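Local coordinates for NmrA family protein (Shigella flexneri 2a, PDB 3QVO) that is of unknown function but, as an NmrA-family protein with a Rossmann fold, probably binds NAD(P) or a related dinucleotide, at residues A[41-46]-A[203-208]; A[52-57]-A[74-79]; A[166-171]-A[219-224]. All blocks are in the same frame, centred on the assembly; numbering follows the deposited sequence.

Contact 1: A[41-46]-A[203-208]; sequences NQLADK and LITDII
The Q42 side chain passes obliquely across T205, and following it outward shows how the end of helix 34-43 meets helix 197-209. CB starts the contact, 3.8 Å from T205 OG1. The chain then runs on extended beyond CG (chi2 -164°), which brings the terminal amide up against the threonine. At CD the hydroxyl is again the nearest neighbour. NE2 leans to OG1 at 3.5 Å, while OE1 lies 4.0 Å from the methyl CG2 and almost equally far from OG1. The NE2 approach is too loose to count as a hydrogen bond. The hydroxyl has its partner within its own helix, the backbone O of A201, reached because OG1 sits beside the backbone N with chi1 -66°. That same torsion sets CG2 anti to the backbone N, where K46 NZ comes within 3.5 Å of it.

Deeper in, L43 and I208 cross at about a right angle and meet through methyls. L43 CD1 lies 4.0 Å from I208 CD1, while L43 CD2 lies 4.1 Å from I208 CG2. I208 also reaches I121 of the central sheet, so this apolar pair sits between the helix layer and the strands. K46 NZ and D206 OD1, 6.6 Å apart, are too far for a salt bridge, so any attraction is probably weak. The chemistry thus grades from methyl packing to polar groups in van der Waals contact, implying that shape rather than directional bonding joins helix 197-209 to the end of helix 34-43 and the turn that follows it.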
ATOM      1  N   ASN A  41       3.130   7.107  11.109  1.00 66.06           N
ATOM      2  CA  ASN A  41       4.134   7.699  11.971  1.00 69.13           C
ATOM      3  C   ASN A  41       5.149   8.591  11.269  1.00 69.22           C
ATOM      4  O   ASN A  41       5.570   9.627  11.797  1.00 71.58           O
ATOM      5  CB  ASN A  41       4.936   6.578  12.579  1.00 72.65           C
ATOM      6  CG  ASN A  41       4.671   6.380  14.037  1.00 79.29           C
ATOM      7  OD1 ASN A  41       3.777   5.585  14.406  1.00 82.70           O
ATOM      8  ND2 ASN A  41       5.509   7.037  14.904  1.00 83.21           N
ATOM      9  N   GLN A  42       5.621   8.159  10.117  1.00 67.54           N
ATOM     10  CA  GLN A  42       6.494   9.010   9.344  1.00 68.28           C
ATOM     11  C   GLN A  42       5.738  10.197   8.780  1.00 66.81           C
ATOM     12  O   GLN A  42       6.323  11.257   8.588  1.00 69.62           O
ATOM     13  CB  GLN A  42       7.093   8.252   8.203  1.00 67.80           C
ATOM     14  CG  GLN A  42       7.902   7.054   8.652  1.00 73.42           C
ATOM     15  CD  GLN A  42       8.785   6.580   7.537  1.00 77.37           C
ATOM     16  OE1 GLN A  42       9.731   7.305   7.138  1.00 84.28           O
ATOM     17  NE2 GLN A  42       8.499   5.386   7.011  1.00 70.76           N
ATOM     18  N   LEU A  43       4.444  10.037   8.509  1.00 63.93           N
ATOM     19  CA  LEU A  43       3.656  11.156   8.003  1.00 62.87           C
ATOM     20  C   LEU A  43       3.265  12.159   9.107  1.00 65.17           C
ATOM     21  O   LEU A  43       2.851  13.283   8.819  1.00 64.71           O
ATOM     22  CB  LEU A  43       2.437  10.654   7.225  1.00 59.36           C
ATOM     23  CG  LEU A  43       2.754   9.863   5.943  1.00 56.93           C
ATOM     24  CD1 LEU A  43       1.493   9.455   5.303  1.00 49.50           C
ATOM     25  CD2 LEU A  43       3.682  10.601   4.915  1.00 52.91           C
ATOM     26  N   ALA A  44       3.427  11.772  10.368  1.00 67.95           N
ATOM     27  CA  ALA A  44       2.833  12.531  11.481  1.00 70.50           C
ATOM     28  C   ALA A  44       3.463  13.913  11.701  1.00 74.03           C
ATOM     29  O   ALA A  44       2.837  14.818  12.253  1.00 74.30           O
ATOM     30  CB  ALA A  44       2.953  11.728  12.771  1.00 72.14           C
ATOM     31  N   ASP A  45       4.710  14.076  11.307  1.00 77.08           N
ATOM     32  CA  ASP A  45       5.360  15.355  11.540  1.00 81.22           C
ATOM     33  C   ASP A  45       5.501  16.147  10.238  1.00 80.79           C
ATOM     34  O   ASP A  45       6.136  17.179  10.237  1.00 84.67           O
ATOM     35  CB  ASP A  45       6.716  15.137  12.219  1.00 84.22           C
ATOM     36  CG  ASP A  45       7.695  14.517  11.299  1.00 86.49           C
ATOM     37  OD1 ASP A  45       7.284  14.300  10.140  1.00 87.71           O
ATOM     38  OD2 ASP A  45       8.857  14.249  11.703  1.00 94.97           O
ATOM     39  N   LYS A  46       4.900  15.676   9.145  1.00 78.28           N
ATOM     40  CA  LYS A  46       4.859  16.436   7.904  1.00 77.60           C
ATOM     41  C   LYS A  46       3.611  17.323   8.016  1.00 75.71           C
ATOM     42  O   LYS A  46       2.514  16.856   7.861  1.00 73.08           O
ATOM     43  CB  LYS A  46       4.805  15.502   6.679  1.00 75.57           C
ATOM     44  CG  LYS A  46       5.883  14.353   6.654  1.00 79.15           C
ATOM     45  CD  LYS A  46       7.047  14.661   5.703  1.00 86.05           C
ATOM     46  CE  LYS A  46       8.264  13.707   5.871  1.00 90.08           C
ATOM     47  NZ  LYS A  46       7.939  12.304   5.358  1.00 90.67           N
ATOM     48  N   LEU A 203       9.780   3.183   1.714  1.00 62.69           N
ATOM     49  CA  LEU A 203       9.542   3.368   0.281  1.00 61.77           C
ATOM     50  C   LEU A 203       8.226   4.119   0.059  1.00 59.18           C
ATOM     51  O   LEU A 203       8.177   5.050  -0.699  1.00 58.66           O
ATOM     52  CB  LEU A 203       9.485   2.019  -0.455  1.00 60.78           C
ATOM     53  CG  LEU A 203       9.344   2.097  -1.995  1.00 60.02           C
ATOM     54  CD1 LEU A 203      10.417   2.973  -2.745  1.00 60.52           C
ATOM     55  CD2 LEU A 203       9.338   0.687  -2.576  1.00 59.53           C
ATOM     56  N   ILE A 204       7.168   3.671   0.715  1.00 57.63           N
ATOM     57  CA  ILE A 204       5.866   4.247   0.542  1.00 56.36           C
ATOM     58  C   ILE A 204       5.975   5.744   0.824  1.00 58.38           C
ATOM     59  O   ILE A 204       5.570   6.554  -0.001  1.00 58.14           O
ATOM     60  CB  ILE A 204       4.811   3.524   1.414  1.00 55.39           C
ATOM     61  CG1 ILE A 204       4.617   2.089   0.906  1.00 52.73           C
ATOM     62  CG2 ILE A 204       3.446   4.245   1.379  1.00 52.30           C
ATOM     63  CD1 ILE A 204       3.950   1.183   1.914  1.00 51.53           C
ATOM     64  N   THR A 205       6.621   6.097   1.935  1.00 60.81           N
ATOM     65  CA  THR A 205       6.784   7.479   2.331  1.00 62.83           C
ATOM     66  C   THR A 205       7.592   8.291   1.328  1.00 63.94           C
ATOM     67  O   THR A 205       7.236   9.436   1.027  1.00 62.18           O
ATOM     68  CB  THR A 205       7.384   7.564   3.740  1.00 65.32           C
ATOM     69  OG1 THR A 205       6.431   7.029   4.678  1.00 68.09           O
ATOM     70  CG2 THR A 205       7.636   9.002   4.136  1.00 68.34           C
ATOM     71  N   ASP A 206       8.674   7.715   0.796  1.00 65.19           N
ATOM     72  CA  ASP A 206       9.421   8.394  -0.258  1.00 66.68           C
ATOM     73  C   ASP A 206       8.554   8.666  -1.494  1.00 64.88           C
ATOM     74  O   ASP A 206       8.688   9.722  -2.100  1.00 65.75           O
ATOM     75  CB  ASP A 206      10.681   7.635  -0.633  1.00 69.09           C
ATOM     76  CG  ASP A 206      11.767   7.703   0.465  1.00 75.60           C
ATOM     77  OD1 ASP A 206      11.559   8.365   1.531  1.00 79.73           O
ATOM     78  OD2 ASP A 206      12.837   7.079   0.261  1.00 82.18           O
ATOM     79  N   ILE A 207       7.624   7.767  -1.818  1.00 62.69           N
ATOM     80  CA  ILE A 207       6.784   7.947  -3.003  1.00 61.79           C
ATOM     81  C   ILE A 207       5.729   9.020  -2.696  1.00 61.54           C
ATOM     82  O   ILE A 207       5.445   9.891  -3.497  1.00 61.40           O
ATOM     83  CB  ILE A 207       6.109   6.646  -3.438  1.00 59.91           C
ATOM     84  CG1 ILE A 207       7.128   5.573  -3.815  1.00 60.72           C
ATOM     85  CG2 ILE A 207       5.158   6.879  -4.642  1.00 59.53           C
ATOM     86  CD1 ILE A 207       6.482   4.206  -4.244  1.00 54.59           C
ATOM     87  N   ILE A 208       5.162   8.961  -1.506  1.00 61.57           N
ATOM     88  CA  ILE A 208       4.221   9.969  -1.086  1.00 61.28           C
ATOM     89  C   ILE A 208       4.900  11.340  -1.110  1.00 64.06           C
ATOM     90  O   ILE A 208       4.326  12.341  -1.572  1.00 63.76           O
ATOM     91  CB  ILE A 208       3.723   9.672   0.315  1.00 60.67           C
ATOM     92  CG1 ILE A 208       2.789   8.480   0.278  1.00 58.66           C
ATOM     93  CG2 ILE A 208       3.038  10.911   0.918  1.00 59.99           C
ATOM     94  CD1 ILE A 208       2.282   7.995   1.629  1.00 57.02           C
TER

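Contact 2: A[52-57]-A[74-79]; sequences TLFARQ and GDVLNH
A55 and G74 supply the hydrogen bond between the two segments, which meet just where strands 49-55 and 69-73 end. G74 N donates a hydrogen bond to A55 O at 3.0 Å, nearly straight at nitrogen (164°) but arriving from above the carbonyl plane. The bond carries the parallel pairing of the strands one step into the loop. R56 N also comes near G74 O, but the angle is too poor for a second bond.

Aromatic and apolar contacts centre on F54. With CG anti to the backbone N (chi1 -171°), the ring is laid beneath the glycine: G74 CA stands 4.0 Å from the ring centroid, over the face, a CH-pi contact. The absence of a side chain on G74 allows this closeness. At the ring edge, close to its plane, lies V76 N. CE2 bears much of the packing, at 3.2 Å from G74 O and 3.9 Å from V76 CG1. On the sheet side F54 touches L27, L29 and I72.

Charge enters through R56 and D75, whose side chains run alongside one another. R56 NH1 is 3.3 Å from D75 OD2, but the oxygen is well out of the guanidinium plane and no N-H points at it, so the salt bridge is purely electrostatic. The other carboxylate oxygen, OD1, accepts from L77 N at 3.0 Å, closing an Asx turn that leads to N78, the N-cap of helix 79-86.

In Rossmann-fold relatives the corresponding strand ends border the adenosine part of the cofactor; a similar role is possible here, though no dinucleotide is bound. The chemistry implies a loop shaped by backbone and ring contacts, with D75 held in place by its turn and the arginine pairing less directionally.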
ATOM      1  N   THR A  52      -5.739  10.794   5.810  1.00 50.83           N
ATOM      2  CA  THR A  52      -7.027  10.283   6.179  1.00 50.51           C
ATOM      3  C   THR A  52      -6.870   8.798   6.375  1.00 50.78           C
ATOM      4  O   THR A  52      -6.411   8.106   5.485  1.00 50.78           O
ATOM      5  CB  THR A  52      -8.015  10.529   5.083  1.00 50.09           C
ATOM      6  OG1 THR A  52      -8.115  11.933   4.849  1.00 49.18           O
ATOM      7  CG2 THR A  52      -9.401   9.915   5.427  1.00 48.11           C
ATOM      8  N   LEU A  53      -7.251   8.312   7.547  1.00 52.44           N
ATOM      9  CA  LEU A  53      -6.968   6.943   7.958  1.00 52.58           C
ATOM     10  C   LEU A  53      -8.287   6.194   8.005  1.00 53.24           C
ATOM     11  O   LEU A  53      -9.101   6.375   8.915  1.00 53.97           O
ATOM     12  CB  LEU A  53      -6.298   6.935   9.311  1.00 53.84           C
ATOM     13  CG  LEU A  53      -5.070   7.845   9.461  1.00 55.85           C
ATOM     14  CD1 LEU A  53      -4.477   7.695  10.865  1.00 57.98           C
ATOM     15  CD2 LEU A  53      -3.985   7.617   8.392  1.00 54.42           C
ATOM     16  N   PHE A  54      -8.486   5.356   6.992  1.00 52.46           N
ATOM     17  CA  PHE A  54      -9.720   4.651   6.750  1.00 52.30           C
ATOM     18  C   PHE A  54      -9.529   3.221   7.220  1.00 53.52           C
ATOM     19  O   PHE A  54      -8.675   2.522   6.703  1.00 52.12           O
ATOM     20  CB  PHE A  54      -9.921   4.675   5.253  1.00 51.39           C
ATOM     21  CG  PHE A  54     -11.245   4.194   4.772  1.00 52.01           C
ATOM     22  CD1 PHE A  54     -12.317   5.079   4.625  1.00 51.38           C
ATOM     23  CD2 PHE A  54     -11.393   2.875   4.340  1.00 53.38           C
ATOM     24  CE1 PHE A  54     -13.526   4.632   4.093  1.00 54.01           C
ATOM     25  CE2 PHE A  54     -12.584   2.413   3.834  1.00 53.46           C
ATOM     26  CZ  PHE A  54     -13.671   3.286   3.702  1.00 53.11           C
ATOM     27  N   ALA A  55     -10.335   2.803   8.201  1.00 54.60           N
ATOM     28  CA  ALA A  55     -10.265   1.469   8.710  1.00 57.15           C
ATOM     29  C   ALA A  55     -11.606   0.950   9.219  1.00 59.50           C
ATOM     30  O   ALA A  55     -12.463   1.701   9.660  1.00 58.88           O
ATOM     31  CB  ALA A  55      -9.243   1.406   9.833  1.00 58.05           C
ATOM     32  N   ARG A  56     -11.719  -0.370   9.195  1.00 62.23           N
ATOM     33  CA  ARG A  56     -12.893  -1.083   9.573  1.00 65.68           C
ATOM     34  C   ARG A  56     -13.134  -0.913  11.046  1.00 68.19           C
ATOM     35  O   ARG A  56     -14.254  -0.651  11.478  1.00 68.38           O
ATOM     36  CB  ARG A  56     -12.705  -2.583   9.262  1.00 68.11           C
ATOM     37  CG  ARG A  56     -13.305  -3.060   7.928  1.00 72.84           C
ATOM     38  CD  ARG A  56     -12.956  -4.535   7.621  1.00 80.42           C
ATOM     39  NE  ARG A  56     -14.009  -5.480   8.049  1.00 90.11           N
ATOM     40  CZ  ARG A  56     -14.764  -6.225   7.218  1.00 97.06           C
ATOM     41  NH1 ARG A  56     -14.615  -6.154   5.873  1.00 97.37           N
ATOM     42  NH2 ARG A  56     -15.686  -7.060   7.721  1.00101.15           N
ATOM     43  N   GLN A  57     -12.071  -1.109  11.824  1.00 69.73           N
ATOM     44  CA  GLN A  57     -12.145  -0.962  13.260  1.00 73.56           C
ATOM     45  C   GLN A  57     -11.114   0.087  13.660  1.00 73.31           C
ATOM     46  O   GLN A  57      -9.942  -0.231  13.896  1.00 73.50           O
ATOM     47  CB  GLN A  57     -11.919  -2.305  13.951  1.00 76.65           C
ATOM     48  CG  GLN A  57     -12.955  -3.339  13.566  1.00 79.13           C
ATOM     49  CD  GLN A  57     -12.706  -4.694  14.224  1.00 84.82           C
ATOM     50  OE1 GLN A  57     -11.779  -5.430  13.850  1.00 84.43           O
ATOM     51  NE2 GLN A  57     -13.530  -5.023  15.207  1.00 88.05           N
ATOM     52  N   GLY A  74     -14.696   2.771   8.000  1.00 58.59           N
ATOM     53  CA  GLY A  74     -15.235   2.247   6.754  1.00 58.77           C
ATOM     54  C   GLY A  74     -14.522   1.028   6.163  1.00 59.03           C
ATOM     55  O   GLY A  74     -13.357   0.738   6.420  1.00 58.17           O
ATOM     56  N   ASP A  75     -15.266   0.375   5.297  1.00 59.98           N
ATOM     57  CA  ASP A  75     -14.890  -0.845   4.641  1.00 60.73           C
ATOM     58  C   ASP A  75     -14.752  -0.450   3.189  1.00 58.45           C
ATOM     59  O   ASP A  75     -15.630   0.244   2.684  1.00 57.72           O
ATOM     60  CB  ASP A  75     -16.093  -1.773   4.860  1.00 63.63           C
ATOM     61  CG  ASP A  75     -15.952  -3.105   4.204  1.00 66.04           C
ATOM     62  OD1 ASP A  75     -15.088  -3.313   3.329  1.00 63.96           O
ATOM     63  OD2 ASP A  75     -16.774  -3.969   4.577  1.00 76.28           O
ATOM     64  N   VAL A  76     -13.686  -0.869   2.504  1.00 57.30           N
ATOM     65  CA  VAL A  76     -13.557  -0.538   1.064  1.00 56.54           C
ATOM     66  C   VAL A  76     -14.659  -1.130   0.167  1.00 57.10           C
ATOM     67  O   VAL A  76     -14.928  -0.600  -0.903  1.00 56.00           O
ATOM     68  CB  VAL A  76     -12.156  -0.896   0.467  1.00 56.45           C
ATOM     69  CG1 VAL A  76     -11.067  -0.207   1.315  1.00 55.32           C
ATOM     70  CG2 VAL A  76     -11.942  -2.370   0.391  1.00 57.17           C
ATOM     71  N   LEU A  77     -15.348  -2.166   0.613  1.00 57.65           N
ATOM     72  CA  LEU A  77     -16.487  -2.641  -0.170  1.00 59.80           C
ATOM     73  C   LEU A  77     -17.762  -1.879   0.160  1.00 60.00           C
ATOM     74  O   LEU A  77     -18.808  -2.160  -0.427  1.00 61.72           O
ATOM     75  CB  LEU A  77     -16.710  -4.160  -0.025  1.00 60.75           C
ATOM     76  CG  LEU A  77     -15.467  -4.953  -0.446  1.00 61.40           C
ATOM     77  CD1 LEU A  77     -15.666  -6.471  -0.308  1.00 64.19           C
ATOM     78  CD2 LEU A  77     -15.085  -4.593  -1.874  1.00 60.15           C
ATOM     79  N   ASN A  78     -17.704  -0.945   1.099  1.00 58.66           N
ATOM     80  CA  ASN A  78     -18.835  -0.025   1.259  1.00 58.32           C
ATOM     81  C   ASN A  78     -18.497   1.114   0.333  1.00 55.68           C
ATOM     82  O   ASN A  78     -17.744   2.009   0.706  1.00 53.11           O
ATOM     83  CB  ASN A  78     -18.988   0.467   2.702  1.00 58.54           C
ATOM     84  CG  ASN A  78     -20.087   1.525   2.839  1.00 60.34           C
ATOM     85  OD1 ASN A  78     -20.457   2.201   1.868  1.00 60.44           O
ATOM     86  ND2 ASN A  78     -20.631   1.654   4.037  1.00 61.51           N
ATOM     87  N   HIS A  79     -19.058   1.084  -0.852  1.00 55.36           N
ATOM     88  CA  HIS A  79     -18.686   2.009  -1.911  1.00 55.55           C
ATOM     89  C   HIS A  79     -19.050   3.430  -1.551  1.00 54.70           C
ATOM     90  O   HIS A  79     -18.331   4.339  -1.886  1.00 53.67           O
ATOM     91  CB  HIS A  79     -19.413   1.665  -3.259  1.00 56.66           C
ATOM     92  CG  HIS A  79     -19.153   0.272  -3.758  1.00 61.16           C
ATOM     93  ND1 HIS A  79     -17.919  -0.144  -4.210  1.00 60.58           N
ATOM     94  CD2 HIS A  79     -19.973  -0.807  -3.865  1.00 65.76           C
ATOM     95  CE1 HIS A  79     -17.992  -1.400  -4.602  1.00 60.38           C
ATOM     96  NE2 HIS A  79     -19.223  -1.832  -4.395  1.00 63.95           N
TER

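Contact 3: A[166-171]-A[219-224]; sequences TILRPA and IGINQP
I219 and L168 stand side by side on a parallel pair of strands, 164-174 and 217-222, within the central sheet of this Rossmann fold. The segment axes run in the same general direction, 34° apart. Their register is fixed by a ladder of four backbone bonds: I219 N to I167 O, R169 N to I219 O at 2.7 Å, I221 N to R169 O, and A171 N to I221 O.

One face carries L168, P170, I219 and I221. I219 has CG1 beside its backbone N (chi1 -56°), and the chain runs on to put CD1 between two neighbours, 3.7 Å from T166 CG2 and 3.9 Å from L168 CD2. The methyl of T166 can face I219 because its hydroxyl is turned elsewhere, to H214 O and R119 NH1. I221 sends its own CD1 back across the strands to L168 CB, at 3.9 Å. Helix 197-209 covers this face, where L203 touches both L168 and I221, and L183 packs on the two isoleucines.

R169 points to the other face. A bend at chi3 (-42°) folds its chain over the neighbouring strand, so that the guanidinium lies with one face on the peptide link between I219 and G220. G220 CA lies over the same guanidinium, offset toward its rim. The polar end is held by N218, whose OD1 accepts from NE. NH2 and G220 N, both donors, are brought together without bonding, 3.2 Å apart.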
ATOM      1  N   THR A 166       1.645   2.611  -8.586  1.00 54.02           N
ATOM      2  CA  THR A 166       2.824   1.859  -8.255  1.00 54.90           C
ATOM      3  C   THR A 166       2.323   0.649  -7.464  1.00 54.96           C
ATOM      4  O   THR A 166       1.636   0.809  -6.455  1.00 54.42           O
ATOM      5  CB  THR A 166       3.764   2.650  -7.389  1.00 55.74           C
ATOM      6  OG1 THR A 166       4.064   3.933  -7.993  1.00 56.31           O
ATOM      7  CG2 THR A 166       5.036   1.833  -7.108  1.00 53.79           C
ATOM      8  N   ILE A 167       2.629  -0.554  -7.941  1.00 55.43           N
ATOM      9  CA  ILE A 167       2.286  -1.783  -7.228  1.00 54.72           C
ATOM     10  C   ILE A 167       3.559  -2.194  -6.529  1.00 55.39           C
ATOM     11  O   ILE A 167       4.632  -2.176  -7.123  1.00 56.75           O
ATOM     12  CB  ILE A 167       1.798  -2.928  -8.197  1.00 54.93           C
ATOM     13  CG1 ILE A 167       0.439  -2.561  -8.785  1.00 53.52           C
ATOM     14  CG2 ILE A 167       1.701  -4.241  -7.479  1.00 54.66           C
ATOM     15  CD1 ILE A 167       0.084  -3.224 -10.131  1.00 51.85           C
ATOM     16  N   LEU A 168       3.434  -2.550  -5.262  1.00 54.63           N
ATOM     17  CA  LEU A 168       4.562  -2.873  -4.445  1.00 55.65           C
ATOM     18  C   LEU A 168       4.358  -4.277  -3.977  1.00 55.85           C
ATOM     19  O   LEU A 168       3.292  -4.598  -3.419  1.00 55.89           O
ATOM     20  CB  LEU A 168       4.681  -1.950  -3.226  1.00 55.32           C
ATOM     21  CG  LEU A 168       4.945  -0.464  -3.424  1.00 56.76           C
ATOM     22  CD1 LEU A 168       5.166   0.215  -2.058  1.00 54.78           C
ATOM     23  CD2 LEU A 168       6.150  -0.267  -4.335  1.00 58.81           C
ATOM     24  N   ARG A 169       5.400  -5.081  -4.183  1.00 56.82           N
ATOM     25  CA  ARG A 169       5.385  -6.524  -3.940  1.00 57.95           C
ATOM     26  C   ARG A 169       6.496  -6.913  -3.016  1.00 59.43           C
ATOM     27  O   ARG A 169       7.604  -7.112  -3.469  1.00 60.36           O
ATOM     28  CB  ARG A 169       5.577  -7.289  -5.260  1.00 59.06           C
ATOM     29  CG  ARG A 169       4.305  -7.433  -6.020  1.00 56.42           C
ATOM     30  CD  ARG A 169       4.497  -7.906  -7.421  1.00 57.28           C
ATOM     31  NE  ARG A 169       5.613  -7.325  -8.159  1.00 56.62           N
ATOM     32  CZ  ARG A 169       6.791  -7.898  -8.356  1.00 61.22           C
ATOM     33  NH1 ARG A 169       7.064  -9.075  -7.820  1.00 64.18           N
ATOM     34  NH2 ARG A 169       7.713  -7.283  -9.091  1.00 62.80           N
ATOM     35  N   PRO A 170       6.211  -6.985  -1.711  1.00 60.22           N
ATOM     36  CA  PRO A 170       7.221  -7.298  -0.716  1.00 62.47           C
ATOM     37  C   PRO A 170       7.427  -8.760  -0.432  1.00 64.51           C
ATOM     38  O   PRO A 170       6.459  -9.535  -0.392  1.00 65.57           O
ATOM     39  CB  PRO A 170       6.699  -6.626   0.557  1.00 62.20           C
ATOM     40  CG  PRO A 170       5.252  -6.444   0.330  1.00 59.80           C
ATOM     41  CD  PRO A 170       5.052  -6.301  -1.127  1.00 58.97           C
ATOM     42  N   ALA A 171       8.698  -9.079  -0.182  1.00 65.33           N
ATOM     43  CA  ALA A 171       9.139 -10.356   0.253  1.00 67.85           C
ATOM     44  C   ALA A 171       8.542 -10.582   1.620  1.00 69.30           C
ATOM     45  O   ALA A 171       7.745  -9.769   2.090  1.00 66.38           O
ATOM     46  CB  ALA A 171      10.666 -10.405   0.275  1.00 68.69           C
ATOM     47  N   ILE A 219       6.827  -3.503  -8.519  1.00 64.16           N
ATOM     48  CA  ILE A 219       8.177  -3.602  -7.973  1.00 65.10           C
ATOM     49  C   ILE A 219       8.222  -4.589  -6.826  1.00 64.11           C
ATOM     50  O   ILE A 219       7.439  -4.481  -5.881  1.00 61.59           O
ATOM     51  CB  ILE A 219       8.551  -2.252  -7.329  1.00 66.06           C
ATOM     52  CG1 ILE A 219       8.429  -1.092  -8.294  1.00 67.91           C
ATOM     53  CG2 ILE A 219       9.933  -2.279  -6.727  1.00 70.54           C
ATOM     54  CD1 ILE A 219       8.374   0.222  -7.546  1.00 67.76           C
ATOM     55  N   GLY A 220       9.162  -5.531  -6.883  1.00 65.48           N
ATOM     56  CA  GLY A 220       9.472  -6.363  -5.732  1.00 64.90           C
ATOM     57  C   GLY A 220      10.421  -5.630  -4.802  1.00 65.39           C
ATOM     58  O   GLY A 220      11.297  -4.882  -5.262  1.00 65.49           O
ATOM     59  N   ILE A 221      10.250  -5.842  -3.495  1.00 64.99           N
ATOM     60  CA  ILE A 221      11.082  -5.208  -2.479  1.00 65.87           C
ATOM     61  C   ILE A 221      11.674  -6.304  -1.574  1.00 68.04           C
ATOM     62  O   ILE A 221      10.947  -7.042  -0.916  1.00 67.17           O
ATOM     63  CB  ILE A 221      10.261  -4.226  -1.582  1.00 64.56           C
ATOM     64  CG1 ILE A 221       9.285  -3.366  -2.395  1.00 63.02           C
ATOM     65  CG2 ILE A 221      11.184  -3.292  -0.769  1.00 63.10           C
ATOM     66  CD1 ILE A 221       8.086  -2.843  -1.533  1.00 61.97           C
ATOM     67  N   ASN A 222      12.996  -6.404  -1.545  1.00 70.51           N
ATOM     68  CA  ASN A 222      13.668  -7.325  -0.621  1.00 72.93           C
ATOM     69  C   ASN A 222      14.900  -6.708   0.088  1.00 74.92           C
ATOM     70  O   ASN A 222      15.535  -5.805  -0.429  1.00 74.80           O
ATOM     71  CB  ASN A 222      14.096  -8.591  -1.371  1.00 74.59           C
ATOM     72  CG  ASN A 222      15.283  -8.353  -2.268  1.00 76.10           C
ATOM     73  OD1 ASN A 222      15.115  -7.952  -3.415  1.00 77.49           O
ATOM     74  ND2 ASN A 222      16.498  -8.577  -1.740  1.00 77.45           N
ATOM     75  N   GLN A 223      15.232  -7.241   1.261  1.00 76.71           N
ATOM     76  CA  GLN A 223      16.449  -6.897   1.967  1.00 79.27           C
ATOM     77  C   GLN A 223      17.619  -7.507   1.190  1.00 81.97           C
ATOM     78  O   GLN A 223      17.499  -8.628   0.701  1.00 83.35           O
ATOM     79  CB  GLN A 223      16.359  -7.461   3.389  1.00 80.97           C
ATOM     80  CG  GLN A 223      17.504  -7.158   4.336  1.00 82.01           C
ATOM     81  CD  GLN A 223      17.160  -7.529   5.798  1.00 82.87           C
ATOM     82  OE1 GLN A 223      16.046  -7.239   6.307  1.00 76.32           O
ATOM     83  NE2 GLN A 223      18.120  -8.165   6.482  1.00 83.06           N
ATOM     84  N   PRO A 224      18.717  -6.763   1.003  1.00 83.17           N
ATOM     85  CA  PRO A 224      19.839  -7.346   0.284  1.00 85.43           C
ATOM     86  C   PRO A 224      20.507  -8.453   1.073  1.00 87.93           C
ATOM     87  O   PRO A 224      20.514  -8.409   2.304  1.00 89.38           O
ATOM     88  CB  PRO A 224      20.815  -6.175   0.128  1.00 86.70           C
ATOM     89  CG  PRO A 224      19.994  -4.949   0.270  1.00 85.19           C
ATOM     90  CD  PRO A 224      18.872  -5.313   1.189  1.00 83.33           C
TER

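Contacts 1 and 3 are both buried and meet where helix 197-209 packs on the sheet: it supplies L203, I204 and I207 to the packing on 166-171 and 219-224, and I204 CG1 comes to 3.5 Å from L168 CD1. Contact 2, about 25 Å from contact 3 between centres, lies on the other side of the chain's centre, on strands of the same sheet, and is only partly buried. Their chemistry follows these places. Contact 3 is a strand pair, ruled by backbone bonds; contact 1 joins its elements through side chains alone; contact 2, at strand ends, mixes one backbone bond, a ring face and a salt bridge. Helix 34-43 is followed, after a short turn and loop, by strand 49-55, linking contacts 1 and 2.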